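Local coordinates for protein aminotransferase class-III (Ochrobactrum anthropi, PDB 5GHG) that probably transfers amino groups between amines and keto compounds as an omega-transaminase, carrying the amino group on a pyridoxal-phosphate cofactor, bound here as pyridoxamine phosphate, at residues L58-G61 and V62-E66; L339-I342 and E343-L347; L429-N432 and D433-D437. The protein carries 1 engineered substitution. One frame throughout, in Å; residues are numbered along the deposited sequence.

Contact 1 of 3, residues L58-G61 and V62-E66; sequences LSVG and VGFSE. Engineered in segment 58-61: Leu58 (natural residue Trp).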
ATOM      1  N   LEU B  58      -6.613  12.256  10.028  1.00  5.73           N
ATOM      2  CA  LEU B  58      -6.166  12.034  11.401  1.00  6.41           C
ATOM      3  C   LEU B  58      -4.664  11.788  11.470  1.00  7.12           C
ATOM      4  O   LEU B  58      -4.181  11.037  12.324  1.00  6.81           O
ATOM      5  CB  LEU B  58      -6.955  10.887  12.044  1.00  7.87           C
ATOM      6  CG  LEU B  58      -8.483  11.027  12.064  1.00  8.83           C
ATOM      7  CD1 LEU B  58      -9.107  10.605  10.726  1.00  7.65           C
ATOM      8  CD2 LEU B  58      -9.128  10.257  13.223  1.00 10.86           C
ATOM      9  N   SER B  59      -3.897  12.486  10.611  1.00  5.41           N
ATOM     10  CA  SER B  59      -2.516  12.101  10.368  1.00  6.75           C
ATOM     11  C   SER B  59      -1.494  13.233  10.370  1.00  5.12           C
ATOM     12  O   SER B  59      -0.338  12.979  10.700  1.00  6.92           O
ATOM     13  CB  SER B  59      -2.417  11.351   9.033  1.00  7.43           C
ATOM     14  OG  SER B  59      -3.011  12.128   8.006  1.00  9.31           O
ATOM     15  N   VAL B  60      -1.865  14.466  10.064  1.00  3.27           N
ATOM     16  CA  VAL B  60      -0.871  15.532   9.823  1.00  3.56           C
ATOM     17  C   VAL B  60      -0.607  16.199  11.166  1.00  5.01           C
ATOM     18  O   VAL B  60      -1.046  17.318  11.455  1.00  5.05           O
ATOM     19  CB  VAL B  60      -1.329  16.510   8.726  1.00  4.86           C
ATOM     20  CG1 VAL B  60      -0.241  17.542   8.420  1.00  5.63           C
ATOM     21  CG2 VAL B  60      -1.661  15.697   7.463  1.00  3.26           C
ATOM     22  N   GLY B  61       0.171  15.509  11.991  1.00  3.77           N
ATOM     23  CA  GLY B  61       0.371  15.933  13.366  1.00  3.75           C
ATOM     24  C   GLY B  61       1.061  17.279  13.512  1.00  4.26           C
ATOM     25  O   GLY B  61       0.671  18.084  14.363  1.00  4.41           O
ATOM     26  N   VAL B  62       2.090  17.552  12.695  1.00  2.28           N
ATOM     27  CA  VAL B  62       2.850  18.797  12.840  1.00  4.30           C
ATOM     28  C   VAL B  62       2.291  19.929  11.997  1.00  4.89           C
ATOM     29  O   VAL B  62       2.916  20.993  11.859  1.00  5.08           O
ATOM     30  CB  VAL B  62       4.353  18.599  12.525  1.00  4.47           C
ATOM     31  CG1 VAL B  62       4.977  17.587  13.498  1.00  6.26           C
ATOM     32  CG2 VAL B  62       4.554  18.176  11.101  1.00  2.88           C
ATOM     33  N   GLY B  63       1.111  19.731  11.412  1.00  4.19           N
ATOM     34  CA  GLY B  63       0.528  20.767  10.585  1.00  3.56           C
ATOM     35  C   GLY B  63       1.022  20.685   9.146  1.00  3.03           C
ATOM     36  O   GLY B  63       1.850  19.852   8.784  1.00  3.14           O
ATOM     37  N   PHE B  64       0.523  21.600   8.318  1.00  3.04           N
ATOM     38  CA  PHE B  64       0.657  21.490   6.875  1.00  3.86           C
ATOM     39  C   PHE B  64       1.759  22.374   6.295  1.00  4.85           C
ATOM     40  O   PHE B  64       1.836  22.513   5.071  1.00  4.52           O
ATOM     41  CB  PHE B  64      -0.688  21.836   6.195  1.00  3.18           C
ATOM     42  CG  PHE B  64      -1.761  20.817   6.423  1.00  2.62           C
ATOM     43  CD1 PHE B  64      -2.562  20.869   7.547  1.00  4.15           C
ATOM     44  CD2 PHE B  64      -1.945  19.766   5.515  1.00  2.90           C
ATOM     45  CE1 PHE B  64      -3.548  19.910   7.785  1.00  4.93           C
ATOM     46  CE2 PHE B  64      -2.935  18.808   5.731  1.00  4.34           C
ATOM     47  CZ  PHE B  64      -3.733  18.872   6.861  1.00  4.10           C
ATOM     48  N   SER B  65       2.601  22.980   7.128  1.00  5.32           N
ATOM     49  CA  SER B  65       3.669  23.825   6.590  1.00  6.99           C
ATOM     50  C   SER B  65       4.894  23.709   7.486  1.00 10.34           C
ATOM     51  O   SER B  65       5.290  24.641   8.199  1.00 14.76           O
ATOM     52  CB  SER B  65       3.207  25.285   6.468  1.00  9.81           C
ATOM     53  OG  SER B  65       2.917  25.797   7.752  1.00  9.82           O
ATOM     54  N   GLU B  66       5.512  22.530   7.498  1.00  7.67           N
ATOM     55  CA  GLU B  66       6.688  22.283   8.334  1.00  7.66           C
ATOM     56  C   GLU B  66       7.893  22.091   7.423  1.00  8.32           C
ATOM     57  O   GLU B  66       8.180  20.969   6.984  1.00  5.53           O
ATOM     58  CB  GLU B  66       6.470  21.075   9.242  1.00  9.17           C
ATOM     59  CG  GLU B  66       7.623  20.833  10.208  1.00 10.35           C
ATOM     60  CD  GLU B  66       8.190  22.138  10.767  1.00 18.42           C
ATOM     61  OE1 GLU B  66       9.251  22.611  10.263  1.00 16.29           O
ATOM     62  OE2 GLU B  66       7.557  22.700  11.709  1.00 18.62           O
TER
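Val60 sets a methyl group squarely over the ring of Phe64, and the two side chains meet at about a right angle. CG1 of Val60 lies 3.8 Å from the centroid of the Phe64 ring and only 3° off its normal, a CH-pi contact onto the middle of the face. All six Phe64 ring carbons lie 4.0 to 4.1 Å from Val60 CG1, confirming the centring. The same Val60 CG1 presses on Gly63 O at a tight 3.1 Å. The second branch sits over the far rim, with Val60 CG2 3.8 Å from Phe64 CE2. Two torsions make this fit: CG1 of Val60 stands anti to its own N (chi1 -176°), beside the carbonyl carbon, while Phe64 carries CG anti to its carbonyl carbon and swings the ring back under the valine.

The backbone brings the two residues together through a type I beta turn from Val60 to Gly63. Gly63 N donates to Val60 O at 3.2 Å with an N-H...O angle of 159°, approaching from above the carbonyl plane. Val60 is also the centre of an inverse gamma turn, whose closing bond from Gly61 N to Ser59 O is weak. Gly63 has a positive phi, at which a CB would press against the preceding carbonyl oxygen.

Phe82 of the second subunit packs on Ser59, Val60 and Phe64, which places this loop at the dimer interface. Replacing Phe64 by an alanine would probably leave the Val60 methyls without their aromatic floor and remove one surface on which that Phe82 rests. The chemistry is apolar between side chains and polar along the backbone: one turn bond fixes the chain reversal, and dispersion with a CH-pi component settles how the valine and the ring face each other.

Contact 2 of 3, residues L339-I342 and E343-L347; sequences LAII and EERDL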
ATOM      1  N   LEU B 339       9.546  12.781  14.185  1.00  6.63           N
ATOM      2  CA  LEU B 339       9.563  12.387  15.596  1.00  8.50           C
ATOM      3  C   LEU B 339      10.405  13.350  16.421  1.00  7.69           C
ATOM      4  O   LEU B 339      10.041  13.698  17.554  1.00  8.47           O
ATOM      5  CB  LEU B 339      10.068  10.960  15.735  1.00  4.24           C
ATOM      6  CG  LEU B 339       9.164   9.925  15.059  1.00  6.40           C
ATOM      7  CD1 LEU B 339       9.735   8.533  15.196  1.00  5.83           C
ATOM      8  CD2 LEU B 339       7.751   9.998  15.597  1.00  7.16           C
ATOM      9  N   ALA B 340      11.516  13.808  15.852  1.00  5.71           N
ATOM     10  CA  ALA B 340      12.366  14.790  16.524  1.00  8.57           C
ATOM     11  C   ALA B 340      11.622  16.093  16.787  1.00  8.18           C
ATOM     12  O   ALA B 340      11.769  16.688  17.856  1.00  7.91           O
ATOM     13  CB  ALA B 340      13.632  15.050  15.710  1.00  8.82           C
ATOM     14  N   ILE B 341      10.806  16.541  15.828  1.00  6.99           N
ATOM     15  CA  ILE B 341      10.032  17.766  16.015  1.00  6.33           C
ATOM     16  C   ILE B 341       9.027  17.581  17.138  1.00  7.36           C
ATOM     17  O   ILE B 341       8.908  18.432  18.027  1.00  8.49           O
ATOM     18  CB  ILE B 341       9.339  18.186  14.695  1.00  8.33           C
ATOM     19  CG1 ILE B 341      10.391  18.645  13.674  1.00  9.34           C
ATOM     20  CG2 ILE B 341       8.336  19.313  14.944  1.00  7.88           C
ATOM     21  CD1 ILE B 341       9.849  18.768  12.239  1.00  8.90           C
ATOM     22  N   ILE B 342       8.292  16.464  17.113  1.00  5.51           N
ATOM     23  CA  ILE B 342       7.326  16.148  18.166  1.00  8.51           C
ATOM     24  C   ILE B 342       7.996  16.175  19.535  1.00 10.72           C
ATOM     25  O   ILE B 342       7.446  16.721  20.498  1.00  7.75           O
ATOM     26  CB  ILE B 342       6.659  14.785  17.873  1.00  6.02           C
ATOM     27  CG1 ILE B 342       5.711  14.929  16.666  1.00  7.77           C
ATOM     28  CG2 ILE B 342       5.911  14.248  19.072  1.00  5.84           C
ATOM     29  CD1 ILE B 342       5.065  13.625  16.226  1.00  7.48           C
ATOM     30  N   GLU B 343       9.205  15.606  19.619  1.00  8.60           N
ATOM     31  CA  GLU B 343       9.999  15.596  20.845  1.00 13.51           C
ATOM     32  C   GLU B 343      10.454  16.997  21.238  1.00 14.16           C
ATOM     33  O   GLU B 343      10.231  17.445  22.373  1.00 12.60           O
ATOM     34  CB  GLU B 343      11.244  14.736  20.648  1.00 19.63           C
ATOM     35  CG  GLU B 343      11.213  13.381  21.272  1.00 36.37           C
ATOM     36  CD  GLU B 343      12.385  12.536  20.782  1.00 49.66           C
ATOM     37  OE1 GLU B 343      13.500  13.117  20.610  1.00 55.22           O
ATOM     38  OE2 GLU B 343      12.181  11.316  20.548  1.00 50.17           O
ATOM     39  N   GLU B 344      11.157  17.669  20.330  1.00 12.12           N
ATOM     40  CA  GLU B 344      11.759  18.955  20.639  1.00 16.00           C
ATOM     41  C   GLU B 344      10.713  19.979  21.038  1.00 16.89           C
ATOM     42  O   GLU B 344      10.932  20.776  21.951  1.00 13.54           O
ATOM     43  CB  GLU B 344      12.549  19.478  19.449  1.00 13.98           C
ATOM     44  CG  GLU B 344      13.780  18.666  19.095  1.00 23.75           C
ATOM     45  CD  GLU B 344      14.397  19.133  17.768  1.00 30.75           C
ATOM     46  OE1 GLU B 344      15.137  18.337  17.146  1.00 26.96           O
ATOM     47  OE2 GLU B 344      14.134  20.301  17.356  1.00 30.63           O
ATOM     48  N   ARG B 345       9.581  19.998  20.336  1.00  9.90           N
ATOM     49  CA  ARG B 345       8.575  21.017  20.585  1.00 11.15           C
ATOM     50  C   ARG B 345       7.505  20.555  21.562  1.00 10.01           C
ATOM     51  O   ARG B 345       6.487  21.234  21.726  1.00  9.56           O
ATOM     52  CB  ARG B 345       7.956  21.461  19.264  1.00 12.94           C
ATOM     53  CG  ARG B 345       9.041  21.923  18.327  1.00 18.05           C
ATOM     54  CD  ARG B 345       8.530  22.579  17.074  1.00 18.74           C
ATOM     55  NE  ARG B 345       9.663  22.927  16.225  1.00 21.34           N
ATOM     56  CZ  ARG B 345       9.561  23.220  14.931  1.00 24.43           C
ATOM     57  NH1 ARG B 345      10.655  23.526  14.229  1.00 16.81           N
ATOM     58  NH2 ARG B 345       8.367  23.192  14.345  1.00 14.11           N
ATOM     59  N   ASP B 346       7.718  19.426  22.230  1.00 10.78           N
ATOM     60  CA  ASP B 346       6.842  19.008  23.318  1.00  9.81           C
ATOM     61  C   ASP B 346       5.394  18.908  22.833  1.00  9.45           C
ATOM     62  O   ASP B 346       4.454  19.348  23.496  1.00  7.07           O
ATOM     63  CB  ASP B 346       6.986  19.987  24.487  1.00 15.05           C
ATOM     64  CG  ASP B 346       6.774  19.344  25.844  1.00 30.71           C
ATOM     65  OD1 ASP B 346       6.953  18.114  25.980  1.00 30.79           O
ATOM     66  OD2 ASP B 346       6.437  20.091  26.794  1.00 45.12           O
ATOM     67  N   LEU B 347       5.203  18.312  21.655  1.00  7.74           N
ATOM     68  CA  LEU B 347       3.856  18.267  21.086  1.00  6.50           C
ATOM     69  C   LEU B 347       2.947  17.241  21.750  1.00  4.78           C
ATOM     70  O   LEU B 347       1.726  17.404  21.719  1.00  5.05           O
ATOM     71  CB  LEU B 347       3.931  18.027  19.578  1.00  5.54           C
ATOM     72  CG  LEU B 347       4.656  19.121  18.796  1.00  5.64           C
ATOM     73  CD1 LEU B 347       4.602  18.852  17.284  1.00  5.69           C
ATOM     74  CD2 LEU B 347       4.119  20.526  19.112  1.00  6.00           C
TER
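Glu344 N donates to Ala340 O at 2.7 Å with an N-H...O angle of 170°, the shortest and straightest of three successive i to i+4 bonds here. Glu343 N to Leu339 O and Arg345 N to Ile341 O, both 2.9 Å, complete the series. Each donor is tilted about 20° from the carbonyl plane. The next bond changes step: Leu347 N reaches back five residues to Ile342 O at 3.0 Å, in the carbonyl plane, while Asp346 N bonds to Glu343 O.

The charged ends look outside these segments, Arg345 NH2 to Glu66 and Glu344 OE2 to Arg68, both as salt bridges. Arg345 runs beside Ile341, the two pointing the same way, its chain extended from CG to NE. Ile341 CG2 touches Arg345 CD at 3.9 Å and lies over one face of the guanidinium, so the aliphatic branch backs the group that grips Glu66.

On the buried side Ile342 and Leu347 cross at about a right angle, CG1 of Ile342 lying 4.1 Å from CD1 of Leu347. Ile341 CG2 meets the same methyl more loosely at 4.4 Å.

The six-to-one bond, the five-to-two bond and a positive phi at Asp346 (57°) define a Schellman motif, which ends helix 329-344 and turns the chain directly into helix 347-363.

Contact 3 of 3, residues L429-N432 and D433-D437; sequences LIIN and DQQVD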
ATOM      1  N   LEU B 429      -1.483  18.350  16.246  1.00  3.89           N
ATOM      2  CA  LEU B 429      -0.858  18.428  17.562  1.00  3.07           C
ATOM      3  C   LEU B 429      -0.358  19.830  17.882  1.00  5.59           C
ATOM      4  O   LEU B 429      -0.166  20.151  19.060  1.00  4.85           O
ATOM      5  CB  LEU B 429       0.315  17.448  17.643  1.00  4.70           C
ATOM      6  CG  LEU B 429       0.070  15.995  17.225  1.00  6.48           C
ATOM      7  CD1 LEU B 429       1.388  15.196  17.281  1.00  5.95           C
ATOM      8  CD2 LEU B 429      -0.958  15.378  18.147  1.00  5.66           C
ATOM      9  N   ILE B 430      -0.148  20.667  16.854  1.00  3.81           N
ATOM     10  CA  ILE B 430       0.349  22.021  17.026  1.00  5.48           C
ATOM     11  C   ILE B 430      -0.745  23.047  17.316  1.00  6.96           C
ATOM     12  O   ILE B 430      -0.437  24.242  17.474  1.00  6.71           O
ATOM     13  CB  ILE B 430       1.117  22.500  15.773  1.00  4.77           C
ATOM     14  CG1 ILE B 430       0.214  22.458  14.535  1.00  4.55           C
ATOM     15  CG2 ILE B 430       2.440  21.709  15.567  1.00  3.78           C
ATOM     16  CD1 ILE B 430       0.728  23.336  13.387  1.00  4.89           C
ATOM     17  N   ILE B 431      -2.011  22.640  17.360  1.00  5.11           N
ATOM     18  CA  ILE B 431      -3.089  23.609  17.571  1.00  4.20           C
ATOM     19  C   ILE B 431      -2.919  24.294  18.937  1.00  6.01           C
ATOM     20  O   ILE B 431      -2.344  23.728  19.871  1.00  6.26           O
ATOM     21  CB  ILE B 431      -4.459  22.929  17.440  1.00  4.07           C
ATOM     22  CG1 ILE B 431      -5.573  23.980  17.291  1.00  5.24           C
ATOM     23  CG2 ILE B 431      -4.706  21.964  18.595  1.00  3.20           C
ATOM     24  CD1 ILE B 431      -6.904  23.412  16.839  1.00  4.63           C
ATOM     25  N   ASN B 432      -3.406  25.528  19.046  1.00  6.36           N
ATOM     26  CA  ASN B 432      -3.381  26.237  20.331  1.00  8.40           C
ATOM     27  C   ASN B 432      -4.813  26.444  20.840  1.00  8.05           C
ATOM     28  O   ASN B 432      -5.789  26.147  20.149  1.00  6.14           O
ATOM     29  CB  ASN B 432      -2.615  27.564  20.222  1.00  8.90           C
ATOM     30  CG  ASN B 432      -3.276  28.574  19.303  1.00  9.85           C
ATOM     31  OD1 ASN B 432      -4.485  28.714  19.298  1.00  8.02           O
ATOM     32  ND2 ASN B 432      -2.466  29.297  18.524  1.00  8.91           N
ATOM     33  N   ASP B 433      -4.931  26.945  22.072  1.00  6.38           N
ATOM     34  CA  ASP B 433      -6.241  27.049  22.706  1.00  7.09           C
ATOM     35  C   ASP B 433      -7.158  28.018  21.958  1.00  7.62           C
ATOM     36  O   ASP B 433      -8.359  27.775  21.861  1.00  6.87           O
ATOM     37  CB  ASP B 433      -6.118  27.464  24.181  1.00  8.00           C
ATOM     38  CG  ASP B 433      -5.765  26.295  25.103  1.00 14.95           C
ATOM     39  OD1 ASP B 433      -5.878  25.113  24.687  1.00 14.10           O
ATOM     40  OD2 ASP B 433      -5.393  26.549  26.268  1.00 19.51           O
ATOM     41  N   GLN B 434      -6.617  29.124  21.440  1.00  8.67           N
ATOM     42  CA  GLN B 434      -7.456  30.059  20.698  1.00 10.41           C
ATOM     43  C   GLN B 434      -8.069  29.397  19.466  1.00  8.04           C
ATOM     44  O   GLN B 434      -9.209  29.681  19.098  1.00  6.27           O
ATOM     45  CB  GLN B 434      -6.649  31.299  20.263  1.00 13.01           C
ATOM     46  CG  GLN B 434      -5.814  31.939  21.365  1.00 22.39           C
ATOM     47  CD  GLN B 434      -4.380  31.383  21.435  1.00 32.25           C
ATOM     48  OE1 GLN B 434      -4.113  30.377  22.134  1.00 22.80           O
ATOM     49  NE2 GLN B 434      -3.435  32.052  20.725  1.00 28.85           N
ATOM     50  N   GLN B 435      -7.304  28.538  18.805  1.00  6.51           N
ATOM     51  CA  GLN B 435      -7.800  27.843  17.620  1.00  5.70           C
ATOM     52  C   GLN B 435      -8.809  26.761  17.998  1.00  4.57           C
ATOM     53  O   GLN B 435      -9.782  26.537  17.275  1.00  3.41           O
ATOM     54  CB  GLN B 435      -6.617  27.268  16.846  1.00  5.86           C
ATOM     55  CG  GLN B 435      -5.762  28.332  16.187  1.00  5.04           C
ATOM     56  CD  GLN B 435      -4.407  27.821  15.694  1.00  6.46           C
ATOM     57  OE1 GLN B 435      -3.796  26.945  16.304  1.00  3.90           O
ATOM     58  NE2 GLN B 435      -3.935  28.374  14.581  1.00  5.43           N
ATOM     59  N   VAL B 436      -8.581  26.072  19.120  1.00  4.18           N
ATOM     60  CA  VAL B 436      -9.574  25.132  19.610  1.00  4.86           C
ATOM     61  C   VAL B 436     -10.886  25.855  19.890  1.00  5.64           C
ATOM     62  O   VAL B 436     -11.970  25.355  19.571  1.00  4.49           O
ATOM     63  CB  VAL B 436      -9.067  24.424  20.886  1.00  4.34           C
ATOM     64  CG1 VAL B 436     -10.221  23.705  21.581  1.00  3.92           C
ATOM     65  CG2 VAL B 436      -7.941  23.454  20.544  1.00  4.51           C
ATOM     66  N   ASP B 437     -10.791  27.043  20.500  1.00  5.13           N
ATOM     67  CA  ASP B 437     -11.971  27.837  20.795  1.00  7.66           C
ATOM     68  C   ASP B 437     -12.717  28.218  19.520  1.00  6.71           C
ATOM     69  O   ASP B 437     -13.947  28.113  19.452  1.00  6.84           O
ATOM     70  CB  ASP B 437     -11.559  29.093  21.573  1.00  8.22           C
ATOM     71  CG  ASP B 437     -12.732  29.999  21.866  1.00 20.18           C
ATOM     72  OD1 ASP B 437     -13.748  29.494  22.379  1.00 18.07           O
ATOM     73  OD2 ASP B 437     -12.638  31.201  21.568  1.00 30.47           O
TER
HETATM   74  O   HOH W   1      -1.260  26.395  15.923  1.00 10.67           O
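Asn432 turns its CG between its own N and carbonyl carbon (chi1 65°), which swings OD1 over the first turn of helix 433-455; Gln435 answers with CG anti to its carbonyl carbon and an extended chain that reaches back toward the start of the helix. Two reciprocal bonds result. Gln435 N donates to Asn432 OD1 at 2.9 Å, nearly along the C=O axis. Asn432 N donates to Gln435 OE1 at 3.1 Å, in the plane of that carbonyl. Together they form a capping box, with Asn432 as the N-cap.

The side-chain amides of these two residues stack with their planes 25° apart. Gln434, bent at chi2, lays its own amide against that of Asn432, only 10° from parallel. Behind the box, Val436 N bonds to Asn432 O at 3.0 Å, the first regular helical bond.

Packing comes from Ile431, which slides past Gln435 in the opposite direction, its CG1 3.5 Å from Gln435 CB. Its CD1 also meets Val436 CG2 at 3.8 Å, the two side chains crossing at about a right angle. Val436 continues onto Tyr357 and Met358 of helix 347-363, and Asp433 pairs with Arg354 of that same helix.

One water donates to both Ile430 O and Gln435 OE1, the latter at 2.6 Å. Gln435 OE1 therefore receives two hydrogen bonds, from the water and from Asn432 N, while its NE2 bonds to Tyr41 OH; with both ends of the amide engaged, its rotation is probably fixed. The box thus supplies acceptors for backbone N-H groups that the first turn cannot satisfy itself, and does so with neutral amides.

In the fold
The touching residues of contact 1 are all buried, whereas contacts 2 and 3 are partly buried and include exposed residues at their rims, such as Glu343, Glu344 and Gln434. All three concern chain reversals or helix ends: a beta turn before helix 67-77, a Schellman end to helix 329-344, and a capping box opening helix 433-455. Contact 2 leads into helix 347-363, and contact 3 packs against that same helix through Asp433 and Val436. Contact 1 relies on aromatic-aliphatic packing, contact 2 on main-chain bonds with charged flanks, contact 3 on amide capping. They meet around one apolar patch: Val62 CG1 lies 4.0 Å from Leu347 CD1, and Leu347 CD1 is equally far from Ile430 CG2. Contacts 1 and 2 alone also share a salt bridge.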